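LbaCas13a H328A (C2c2) (Lachnospiraceae bacterium NK4A179, PDB 5WLH) is an RNA-guided CRISPR-Cas13a nuclease that binds pre-crRNA and probably uses its HEPN domains to cleave target RNA, preferring adenosine. Local coordinates at residues Y505-L513 against V909-H920; F628-M639 against V966-T976. All blocks are in the same frame, centred on the assembly; numbering follows the deposited sequence.

Contact 1: residues Y505-L513 against V909-H920; sequences YVAFAARHL and VSRFLSPAQANH. With nucleotides of chain B.
His512 donates the hydrogen bond that crosses this contact, ND1 to Phe912 O at 2.6 Å, with the oxygen in the imidazole plane and the donor in the carbonyl plane. At another edge of that ring, His512 CE1 lies 3.1 Å from Gln917 OE1, an oxygen that accepts from Ser914 N. Ser914 OG accepts from Gln917 N in return, completing a capping box at the start of helix 915-941. The amide nitrogen serves a second ring: Gln917 NE2 sits 3.1 Å above the Phe508 plane, over its centre. Apolar contacts supply the rest. Leu913 forks, CD1 reaching Tyr505 CD1 at 3.8 Å and CD2 going to Phe508 CB; Leu513 CD1 meets Phe912 CE1 at 3.5 Å. Tyr505, its CG anti to the carbonyl carbon (chi1 -64°), crosses Leu913 and brings OH to 3.1 Å from His920 CB. An alanine here takes away the ring against Leu913 CD1 and is likely to open a gap between Leu913 and His920. Nearby, Val506 touches Arg603, which fits the arginine of a HEPN R-X4-H motif. Phe912 O, Ser914 N and Gln917 N are each paired at this helix break, implying a turn fixed by directional bonds as well as packing.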
# COMPACT_ATOMS: atom_id res chain seq x y z
N TYR A 505 -11.88 -4.90 -7.03
CA TYR A 505 -13.08 -5.68 -6.74
C TYR A 505 -13.97 -5.82 -7.96
O TYR A 505 -14.60 -6.87 -8.13
CB TYR A 505 -13.85 -5.06 -5.57
CG TYR A 505 -13.01 -5.13 -4.33
CD1 TYR A 505 -12.46 -6.34 -3.91
CD2 TYR A 505 -12.70 -3.98 -3.62
CE1 TYR A 505 -11.66 -6.41 -2.79
CE2 TYR A 505 -11.90 -4.04 -2.50
CZ TYR A 505 -11.38 -5.25 -2.09
OH TYR A 505 -10.57 -5.30 -0.98
N VAL A 506 -14.03 -4.79 -8.82
CA VAL A 506 -14.71 -4.94 -10.11
C VAL A 506 -14.15 -6.14 -10.87
O VAL A 506 -14.89 -6.99 -11.36
CB VAL A 506 -14.61 -3.65 -10.95
CG1 VAL A 506 -15.18 -3.87 -12.38
CG2 VAL A 506 -15.35 -2.53 -10.27
N ALA A 507 -12.81 -6.24 -10.94
CA ALA A 507 -12.18 -7.37 -11.61
C ALA A 507 -12.57 -8.70 -10.97
O ALA A 507 -12.87 -9.66 -11.67
CB ALA A 507 -10.66 -7.21 -11.61
N PHE A 508 -12.56 -8.77 -9.62
CA PHE A 508 -12.90 -10.02 -8.96
C PHE A 508 -14.37 -10.36 -9.14
O PHE A 508 -14.73 -11.54 -9.26
CB PHE A 508 -12.56 -9.97 -7.47
CG PHE A 508 -11.12 -10.32 -7.17
CD1 PHE A 508 -10.68 -11.64 -7.27
CD2 PHE A 508 -10.21 -9.34 -6.81
CE1 PHE A 508 -9.35 -11.97 -7.01
CE2 PHE A 508 -8.87 -9.66 -6.54
CZ PHE A 508 -8.44 -10.97 -6.64
N ALA A 509 -15.24 -9.36 -9.11
CA ALA A 509 -16.66 -9.64 -9.32
C ALA A 509 -16.88 -10.22 -10.70
O ALA A 509 -17.64 -11.19 -10.86
CB ALA A 509 -17.48 -8.36 -9.14
N ALA A 510 -16.21 -9.65 -11.70
CA ALA A 510 -16.31 -10.18 -13.06
C ALA A 510 -15.78 -11.60 -13.13
O ALA A 510 -16.41 -12.49 -13.74
CB ALA A 510 -15.55 -9.27 -14.03
N ARG A 511 -14.62 -11.85 -12.52
CA ARG A 511 -14.07 -13.20 -12.46
C ARG A 511 -15.07 -14.17 -11.84
O ARG A 511 -15.34 -15.25 -12.39
CB ARG A 511 -12.76 -13.19 -11.67
CG ARG A 511 -12.18 -14.59 -11.48
CD ARG A 511 -11.99 -15.27 -12.84
NE ARG A 511 -11.30 -16.55 -12.72
CZ ARG A 511 -10.86 -17.25 -13.76
NH1 ARG A 511 -11.06 -16.79 -15.00
NH2 ARG A 511 -10.22 -18.39 -13.57
N HIS A 512 -15.61 -13.82 -10.67
CA HIS A 512 -16.51 -14.75 -10.00
C HIS A 512 -17.76 -15.01 -10.83
O HIS A 512 -18.17 -16.17 -10.99
CB HIS A 512 -16.87 -14.23 -8.61
CG HIS A 512 -15.68 -14.12 -7.72
ND1 HIS A 512 -15.63 -13.27 -6.64
CD2 HIS A 512 -14.49 -14.75 -7.77
CE1 HIS A 512 -14.44 -13.38 -6.05
NE2 HIS A 512 -13.73 -14.27 -6.73
N LEU A 513 -18.37 -13.96 -11.38
CA LEU A 513 -19.55 -14.18 -12.22
C LEU A 513 -19.20 -15.01 -13.44
O LEU A 513 -20.00 -15.85 -13.88
CB LEU A 513 -20.16 -12.85 -12.64
CG LEU A 513 -21.38 -12.92 -13.57
CD1 LEU A 513 -22.47 -13.85 -13.02
CD2 LEU A 513 -21.94 -11.53 -13.77
N VAL A 909 -21.39 -5.36 -7.71
CA VAL A 909 -19.95 -5.61 -7.61
C VAL A 909 -19.61 -6.24 -6.26
O VAL A 909 -18.94 -7.27 -6.20
CB VAL A 909 -19.14 -4.33 -7.88
CG1 VAL A 909 -17.67 -4.53 -7.50
CG2 VAL A 909 -19.23 -3.98 -9.35
N SER A 910 -20.09 -5.64 -5.16
CA SER A 910 -19.73 -6.19 -3.85
C SER A 910 -20.38 -7.56 -3.64
O SER A 910 -19.79 -8.43 -3.00
CB SER A 910 -20.14 -5.24 -2.73
OG SER A 910 -21.55 -5.13 -2.62
N ARG A 911 -21.56 -7.76 -4.22
CA ARG A 911 -22.30 -8.99 -3.98
C ARG A 911 -21.59 -10.20 -4.60
O ARG A 911 -21.77 -11.32 -4.11
CB ARG A 911 -23.72 -8.86 -4.54
CG ARG A 911 -24.66 -9.98 -4.11
CD ARG A 911 -24.91 -10.00 -2.62
NE ARG A 911 -25.88 -11.05 -2.30
CZ ARG A 911 -25.55 -12.31 -2.01
NH1 ARG A 911 -24.28 -12.70 -1.98
NH2 ARG A 911 -26.51 -13.18 -1.74
N PHE A 912 -20.81 -9.99 -5.66
CA PHE A 912 -20.11 -11.08 -6.33
C PHE A 912 -18.72 -11.31 -5.77
O PHE A 912 -17.93 -12.04 -6.39
CB PHE A 912 -20.05 -10.81 -7.83
CG PHE A 912 -21.24 -11.36 -8.56
CD1 PHE A 912 -21.28 -12.69 -8.92
CD2 PHE A 912 -22.34 -10.56 -8.79
CE1 PHE A 912 -22.38 -13.21 -9.55
CE2 PHE A 912 -23.46 -11.08 -9.43
CZ PHE A 912 -23.48 -12.41 -9.80
N LEU A 913 -18.40 -10.73 -4.62
CA LEU A 913 -17.10 -10.96 -3.99
C LEU A 913 -17.17 -12.12 -3.01
O LEU A 913 -18.24 -12.53 -2.59
CB LEU A 913 -16.63 -9.71 -3.26
CG LEU A 913 -16.47 -8.45 -4.11
CD1 LEU A 913 -16.10 -7.28 -3.19
CD2 LEU A 913 -15.39 -8.70 -5.19
N SER A 914 -16.01 -12.66 -2.64
CA SER A 914 -15.96 -13.52 -1.48
C SER A 914 -16.32 -12.70 -0.24
O SER A 914 -16.20 -11.47 -0.25
CB SER A 914 -14.57 -14.14 -1.31
OG SER A 914 -13.68 -13.14 -0.87
N PRO A 915 -16.77 -13.36 0.83
CA PRO A 915 -17.04 -12.62 2.08
C PRO A 915 -15.85 -11.83 2.56
O PRO A 915 -16.00 -10.70 3.02
CB PRO A 915 -17.42 -13.72 3.09
CG PRO A 915 -17.83 -14.89 2.26
CD PRO A 915 -17.11 -14.79 0.95
N ALA A 916 -14.65 -12.41 2.48
CA ALA A 916 -13.46 -11.70 2.93
C ALA A 916 -13.20 -10.49 2.06
O ALA A 916 -12.79 -9.44 2.56
CB ALA A 916 -12.25 -12.62 2.93
N GLN A 917 -13.41 -10.63 0.75
CA GLN A 917 -13.20 -9.50 -0.14
C GLN A 917 -14.23 -8.41 0.11
O GLN A 917 -13.89 -7.23 0.14
CB GLN A 917 -13.26 -9.95 -1.59
CG GLN A 917 -12.03 -10.72 -1.98
CD GLN A 917 -12.16 -11.27 -3.35
OE1 GLN A 917 -13.27 -11.62 -3.79
NE2 GLN A 917 -11.05 -11.32 -4.06
N ALA A 918 -15.50 -8.79 0.30
CA ALA A 918 -16.51 -7.77 0.56
C ALA A 918 -16.19 -7.05 1.86
O ALA A 918 -16.36 -5.82 1.96
CB ALA A 918 -17.91 -8.41 0.62
N ASN A 919 -15.72 -7.79 2.87
CA ASN A 919 -15.33 -7.16 4.13
C ASN A 919 -14.19 -6.17 3.90
O ASN A 919 -14.19 -5.07 4.46
CB ASN A 919 -14.91 -8.24 5.14
CG ASN A 919 -14.41 -7.64 6.46
OD1 ASN A 919 -15.20 -7.14 7.24
ND2 ASN A 919 -13.09 -7.70 6.70
N HIS A 920 -13.20 -6.57 3.12
CA HIS A 920 -12.10 -5.66 2.78
C HIS A 920 -12.61 -4.43 2.04
O HIS A 920 -12.18 -3.30 2.32
CB HIS A 920 -11.07 -6.38 1.91
CG HIS A 920 -10.18 -7.34 2.64
ND1 HIS A 920 -9.71 -7.10 3.92
CD2 HIS A 920 -9.64 -8.52 2.26
CE1 HIS A 920 -8.94 -8.11 4.29
NE2 HIS A 920 -8.88 -8.98 3.30
P U B 35 -17.37 -8.64 10.79
OP1 U B 35 -17.18 -7.30 10.18
OP2 U B 35 -18.58 -8.75 11.64
O5' U B 35 -17.40 -9.77 9.69
C5' U B 35 -18.56 -10.03 8.93
C4' U B 35 -18.32 -11.23 8.06
O4' U B 35 -17.24 -10.95 7.14
C3' U B 35 -17.86 -12.46 8.81
O3' U B 35 -18.95 -13.14 9.38
C2' U B 35 -17.13 -13.26 7.74
O2' U B 35 -18.05 -14.01 6.96
C1' U B 35 -16.54 -12.14 6.86
N1 U B 35 -15.11 -11.92 7.17
C2 U B 35 -14.22 -12.77 6.55
O2 U B 35 -14.57 -13.63 5.76
N3 U B 35 -12.91 -12.56 6.87
C4 U B 35 -12.41 -11.62 7.74
O4 U B 35 -11.19 -11.59 7.92
C5 U B 35 -13.39 -10.78 8.36
C6 U B 35 -14.68 -10.95 8.06

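Contact 2: residues F628-M639 against V966-T976; sequences FEHETERMTVVM and VIDLSVKLCGT. With nucleotides of chain B.
The guanidinium of Arg634 has Leu973 CD2 over one face, 3.7 Å above the plane and toward its rim, while Thr976 CG2 approaches NH2 obliquely at 3.4 Å. The Phe628 ring carries its own helix neighbour Thr632 CG2 on one face; Val966 CG2 and Leu969 CD1 come to its CE1 obliquely, and Tyr907 meets it edge-to-face. Arg634 lies in the type I turn from Thr632 to Met635, its CG between the backbone N and the carbonyl carbon (chi1 62°), a placement that aims the chain across the interface. Two waters sit at its end: one accepts from NH1 within bonding reach of Leu973 O and Thr976 O; the other accepts from NH2 near Thr976 O.

Between these flat groups the packing is aliphatic. Leu969 is a knob set among Phe628, Glu631, Thr632 and Met635. Met635 bends at chi2 and chi3, bringing SD to 3.5 Å from Leu973 CD2 and CE to 3.7 Å from Lys972 CD. Met639 CE packs on Lys972 CE, whose NZ is bridged to Asp968 OD2 at 2.6 Å on the syn lone pair; the methionines pack on the methylenes, and the ammonium is paired with the carboxylate. Glu631 lays its carboxylate against Leu973 CD1, and its OE1 is hydrogen-bonded to Tyr907 OH. Thr976 OG1 bonds to Lys972 O at 2.7 Å, tying down the end of the helix beside the RNA, where Gly975 O lies 3.1 Å from N6 of A36 of chain B.

Two helices joined by a turn thus cross helix 966-974, their segments making 62° and 49° with it, Leu969 a single knob at their junction: helix packing consistent with the nuclease lobe of Cas13a, its far side turned to the guide RNA.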
# COMPACT_ATOMS: atom_id res chain seq x y z
N PHE A 628 -32.34 -6.53 -5.28
CA PHE A 628 -31.86 -5.94 -4.04
C PHE A 628 -32.94 -5.96 -2.97
O PHE A 628 -32.70 -6.36 -1.83
CB PHE A 628 -31.38 -4.51 -4.25
CG PHE A 628 -30.88 -3.87 -2.98
CD1 PHE A 628 -29.64 -4.21 -2.47
CD2 PHE A 628 -31.66 -2.96 -2.29
CE1 PHE A 628 -29.18 -3.63 -1.29
CE2 PHE A 628 -31.22 -2.38 -1.13
CZ PHE A 628 -29.97 -2.72 -0.62
N GLU A 629 -34.15 -5.49 -3.31
CA GLU A 629 -35.21 -5.51 -2.31
C GLU A 629 -35.47 -6.92 -1.82
O GLU A 629 -35.68 -7.15 -0.63
CB GLU A 629 -36.49 -4.88 -2.86
CG GLU A 629 -37.64 -4.95 -1.86
CD GLU A 629 -38.83 -4.12 -2.29
OE1 GLU A 629 -39.06 -4.02 -3.51
OE2 GLU A 629 -39.54 -3.59 -1.41
N HIS A 630 -35.46 -7.90 -2.74
CA HIS A 630 -35.66 -9.28 -2.34
C HIS A 630 -34.61 -9.72 -1.34
O HIS A 630 -34.92 -10.41 -0.36
CB HIS A 630 -35.65 -10.18 -3.58
CG HIS A 630 -36.07 -11.59 -3.32
ND1 HIS A 630 -35.17 -12.60 -3.05
CD2 HIS A 630 -37.30 -12.17 -3.31
CE1 HIS A 630 -35.82 -13.73 -2.87
NE2 HIS A 630 -37.12 -13.50 -3.02
N GLU A 631 -33.36 -9.30 -1.54
CA GLU A 631 -32.30 -9.67 -0.61
C GLU A 631 -32.44 -8.95 0.72
O GLU A 631 -32.14 -9.54 1.77
CB GLU A 631 -30.94 -9.41 -1.26
CG GLU A 631 -30.71 -10.31 -2.45
CD GLU A 631 -29.28 -10.79 -2.57
OE1 GLU A 631 -28.41 -9.96 -2.88
OE2 GLU A 631 -29.03 -12.01 -2.36
N THR A 632 -32.86 -7.68 0.72
CA THR A 632 -33.06 -7.00 2.00
C THR A 632 -34.11 -7.71 2.84
O THR A 632 -34.01 -7.73 4.07
CB THR A 632 -33.49 -5.53 1.82
OG1 THR A 632 -34.81 -5.46 1.25
CG2 THR A 632 -32.52 -4.77 0.97
N GLU A 633 -35.09 -8.33 2.19
CA GLU A 633 -36.16 -8.99 2.93
C GLU A 633 -35.66 -10.18 3.74
O GLU A 633 -36.33 -10.59 4.69
CB GLU A 633 -37.27 -9.41 1.98
CG GLU A 633 -38.23 -8.27 1.64
CD GLU A 633 -39.02 -8.51 0.38
OE1 GLU A 633 -38.94 -9.63 -0.17
OE2 GLU A 633 -39.73 -7.58 -0.06
N ARG A 634 -34.49 -10.73 3.41
CA ARG A 634 -34.01 -11.87 4.18
C ARG A 634 -33.04 -11.48 5.29
O ARG A 634 -32.69 -12.34 6.10
CB ARG A 634 -33.37 -12.92 3.25
CG ARG A 634 -32.15 -12.51 2.45
CD ARG A 634 -31.72 -13.63 1.48
NE ARG A 634 -31.14 -14.76 2.20
CZ ARG A 634 -30.00 -15.37 1.86
NH1 ARG A 634 -29.32 -14.99 0.79
NH2 ARG A 634 -29.56 -16.39 2.59
N MET A 635 -32.67 -10.20 5.40
CA MET A 635 -31.56 -9.81 6.28
C MET A 635 -31.87 -10.08 7.75
O MET A 635 -30.99 -10.54 8.49
CB MET A 635 -31.21 -8.34 6.06
CG MET A 635 -30.62 -8.07 4.68
SD MET A 635 -29.31 -9.23 4.25
CE MET A 635 -28.03 -8.74 5.42
N THR A 636 -33.08 -9.75 8.21
CA THR A 636 -33.39 -10.01 9.61
C THR A 636 -33.38 -11.51 9.90
O THR A 636 -32.89 -11.95 10.95
CB THR A 636 -34.73 -9.38 10.01
OG1 THR A 636 -35.78 -9.89 9.19
CG2 THR A 636 -34.66 -7.86 9.86
N VAL A 637 -33.89 -12.32 8.96
CA VAL A 637 -33.84 -13.77 9.12
C VAL A 637 -32.39 -14.24 9.19
O VAL A 637 -32.04 -15.08 10.04
CB VAL A 637 -34.60 -14.46 7.97
CG1 VAL A 637 -34.54 -15.98 8.14
CG2 VAL A 637 -36.04 -13.98 7.90
N VAL A 638 -31.54 -13.73 8.30
CA VAL A 638 -30.14 -14.15 8.27
C VAL A 638 -29.45 -13.81 9.59
O VAL A 638 -28.69 -14.61 10.14
CB VAL A 638 -29.41 -13.49 7.09
CG1 VAL A 638 -27.91 -13.72 7.20
CG2 VAL A 638 -29.94 -13.99 5.77
N MET A 639 -29.68 -12.60 10.09
CA MET A 639 -28.98 -12.18 11.30
C MET A 639 -29.46 -12.96 12.51
O MET A 639 -28.65 -13.34 13.37
CB MET A 639 -29.12 -10.67 11.50
CG MET A 639 -28.47 -9.82 10.39
SD MET A 639 -26.83 -10.40 9.90
CE MET A 639 -25.89 -9.99 11.36
N VAL A 966 -25.15 -1.13 1.60
CA VAL A 966 -25.22 -2.08 0.50
C VAL A 966 -24.07 -3.08 0.59
O VAL A 966 -24.28 -4.29 0.48
CB VAL A 966 -25.20 -1.35 -0.84
CG1 VAL A 966 -24.97 -2.34 -1.94
CG2 VAL A 966 -26.53 -0.59 -1.06
N ILE A 967 -22.85 -2.58 0.75
CA ILE A 967 -21.71 -3.49 0.83
C ILE A 967 -21.86 -4.40 2.04
O ILE A 967 -21.59 -5.60 1.96
CB ILE A 967 -20.39 -2.73 0.88
CG1 ILE A 967 -20.22 -1.85 -0.36
CG2 ILE A 967 -19.22 -3.73 0.95
CD1 ILE A 967 -18.89 -1.10 -0.38
N ASP A 968 -22.28 -3.83 3.17
CA ASP A 968 -22.49 -4.62 4.38
C ASP A 968 -23.50 -5.73 4.14
O ASP A 968 -23.33 -6.86 4.63
CB ASP A 968 -22.94 -3.71 5.52
CG ASP A 968 -23.32 -4.48 6.78
OD1 ASP A 968 -22.43 -4.78 7.58
OD2 ASP A 968 -24.52 -4.78 6.94
N LEU A 969 -24.56 -5.44 3.38
CA LEU A 969 -25.51 -6.48 3.01
C LEU A 969 -24.81 -7.59 2.24
O LEU A 969 -25.02 -8.77 2.53
CB LEU A 969 -26.67 -5.88 2.19
CG LEU A 969 -27.63 -6.88 1.55
CD1 LEU A 969 -29.09 -6.42 1.65
CD2 LEU A 969 -27.26 -7.15 0.08
N SER A 970 -23.91 -7.22 1.32
CA SER A 970 -23.15 -8.23 0.59
C SER A 970 -22.23 -9.02 1.51
O SER A 970 -22.14 -10.25 1.40
CB SER A 970 -22.34 -7.55 -0.53
OG SER A 970 -23.21 -7.16 -1.57
N VAL A 971 -21.52 -8.35 2.42
CA VAL A 971 -20.64 -9.08 3.35
C VAL A 971 -21.42 -10.21 4.01
O VAL A 971 -20.99 -11.36 4.03
CB VAL A 971 -20.04 -8.13 4.40
CG1 VAL A 971 -19.29 -8.93 5.48
CG2 VAL A 971 -19.12 -7.11 3.76
N LYS A 972 -22.59 -9.87 4.55
CA LYS A 972 -23.38 -10.84 5.30
C LYS A 972 -23.91 -11.94 4.39
O LYS A 972 -23.81 -13.13 4.71
CB LYS A 972 -24.53 -10.10 6.01
CG LYS A 972 -24.06 -9.27 7.21
CD LYS A 972 -24.97 -8.10 7.48
CE LYS A 972 -24.69 -7.46 8.84
NZ LYS A 972 -25.39 -6.13 8.99
N LEU A 973 -24.45 -11.56 3.23
CA LEU A 973 -25.07 -12.54 2.36
C LEU A 973 -24.04 -13.37 1.58
O LEU A 973 -24.30 -14.54 1.28
CB LEU A 973 -26.05 -11.85 1.41
CG LEU A 973 -27.29 -11.23 2.08
CD1 LEU A 973 -28.30 -10.77 1.06
CD2 LEU A 973 -27.95 -12.24 3.03
N CYS A 974 -22.87 -12.81 1.25
CA CYS A 974 -21.84 -13.62 0.60
C CYS A 974 -21.41 -14.78 1.48
O CYS A 974 -21.06 -15.85 0.97
CB CYS A 974 -20.63 -12.75 0.24
SG CYS A 974 -21.04 -11.59 -1.10
N GLY A 975 -21.44 -14.59 2.79
CA GLY A 975 -21.07 -15.64 3.71
C GLY A 975 -22.23 -16.51 4.16
O GLY A 975 -22.04 -17.36 5.04
N THR A 976 -23.41 -16.33 3.58
CA THR A 976 -24.59 -17.11 3.97
C THR A 976 -24.84 -18.17 2.91
O THR A 976 -25.51 -17.94 1.90
CB THR A 976 -25.80 -16.23 4.18
OG1 THR A 976 -25.47 -15.23 5.15
CG2 THR A 976 -26.96 -17.06 4.70
P A B 36 -18.92 -13.56 10.92
OP1 A B 36 -20.26 -14.14 11.17
OP2 A B 36 -18.40 -12.46 11.76
O5' A B 36 -17.82 -14.70 10.95
C5' A B 36 -17.57 -15.41 12.15
C4' A B 36 -17.48 -16.89 11.88
O4' A B 36 -18.75 -17.38 11.35
C3' A B 36 -16.44 -17.32 10.87
O3' A B 36 -16.10 -18.66 11.22
C2' A B 36 -17.23 -17.30 9.56
O2' A B 36 -16.66 -18.04 8.51
C1' A B 36 -18.55 -17.90 10.04
N9 A B 36 -19.75 -17.54 9.29
C8 A B 36 -20.12 -16.33 8.75
N7 A B 36 -21.32 -16.35 8.21
C5 A B 36 -21.77 -17.65 8.44
C6 A B 36 -22.97 -18.32 8.12
N6 A B 36 -23.98 -17.74 7.47
N1 A B 36 -23.09 -19.61 8.50
C2 A B 36 -22.08 -20.19 9.16
N3 A B 36 -20.91 -19.66 9.52
C4 A B 36 -20.82 -18.38 9.12
P U B 35 -17.37 -8.64 10.79
OP1 U B 35 -17.18 -7.30 10.18
OP2 U B 35 -18.58 -8.75 11.64
O5' U B 35 -17.40 -9.77 9.69
C5' U B 35 -18.56 -10.03 8.93
C4' U B 35 -18.32 -11.23 8.06
O4' U B 35 -17.24 -10.95 7.14
C3' U B 35 -17.86 -12.46 8.81
O3' U B 35 -18.95 -13.14 9.38
C2' U B 35 -17.13 -13.26 7.74
O2' U B 35 -18.05 -14.01 6.96
C1' U B 35 -16.54 -12.14 6.86
N1 U B 35 -15.11 -11.92 7.17
C2 U B 35 -14.22 -12.77 6.55
O2 U B 35 -14.57 -13.63 5.76
N3 U B 35 -12.91 -12.56 6.87
C4 U B 35 -12.41 -11.62 7.74
O4 U B 35 -11.19 -11.59 7.92
C5 U B 35 -13.39 -10.78 8.36
C6 U B 35 -14.68 -10.95 8.06
O HOH W 1 -26.51 -15.76 0.53
O HOH W 2 -28.09 -18.57 1.17

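How the contacts relate
The two contacts alternate along the chain, in the order 505-513, 628-639, 909-920 and 966-976, and their centres are 15 Å apart on the same side of the protein's centre. The end of helix 901-911, part of contact 1, reaches contact 2 directly: Arg911 NE of contact 1 forms a salt bridge with Glu631 OE1 of contact 2 at 2.8 Å, and Ser910 OG is probably hydrogen-bonded to Ser970 OG. Helices 915-941 and 960-974 also touch through Ala918 and Val971, and both border U35 of chain B. Sequence-distant helices are thereby packed together into one helical block beside the RNA, consistent with a HEPN domain assembled from separated parts of the chain.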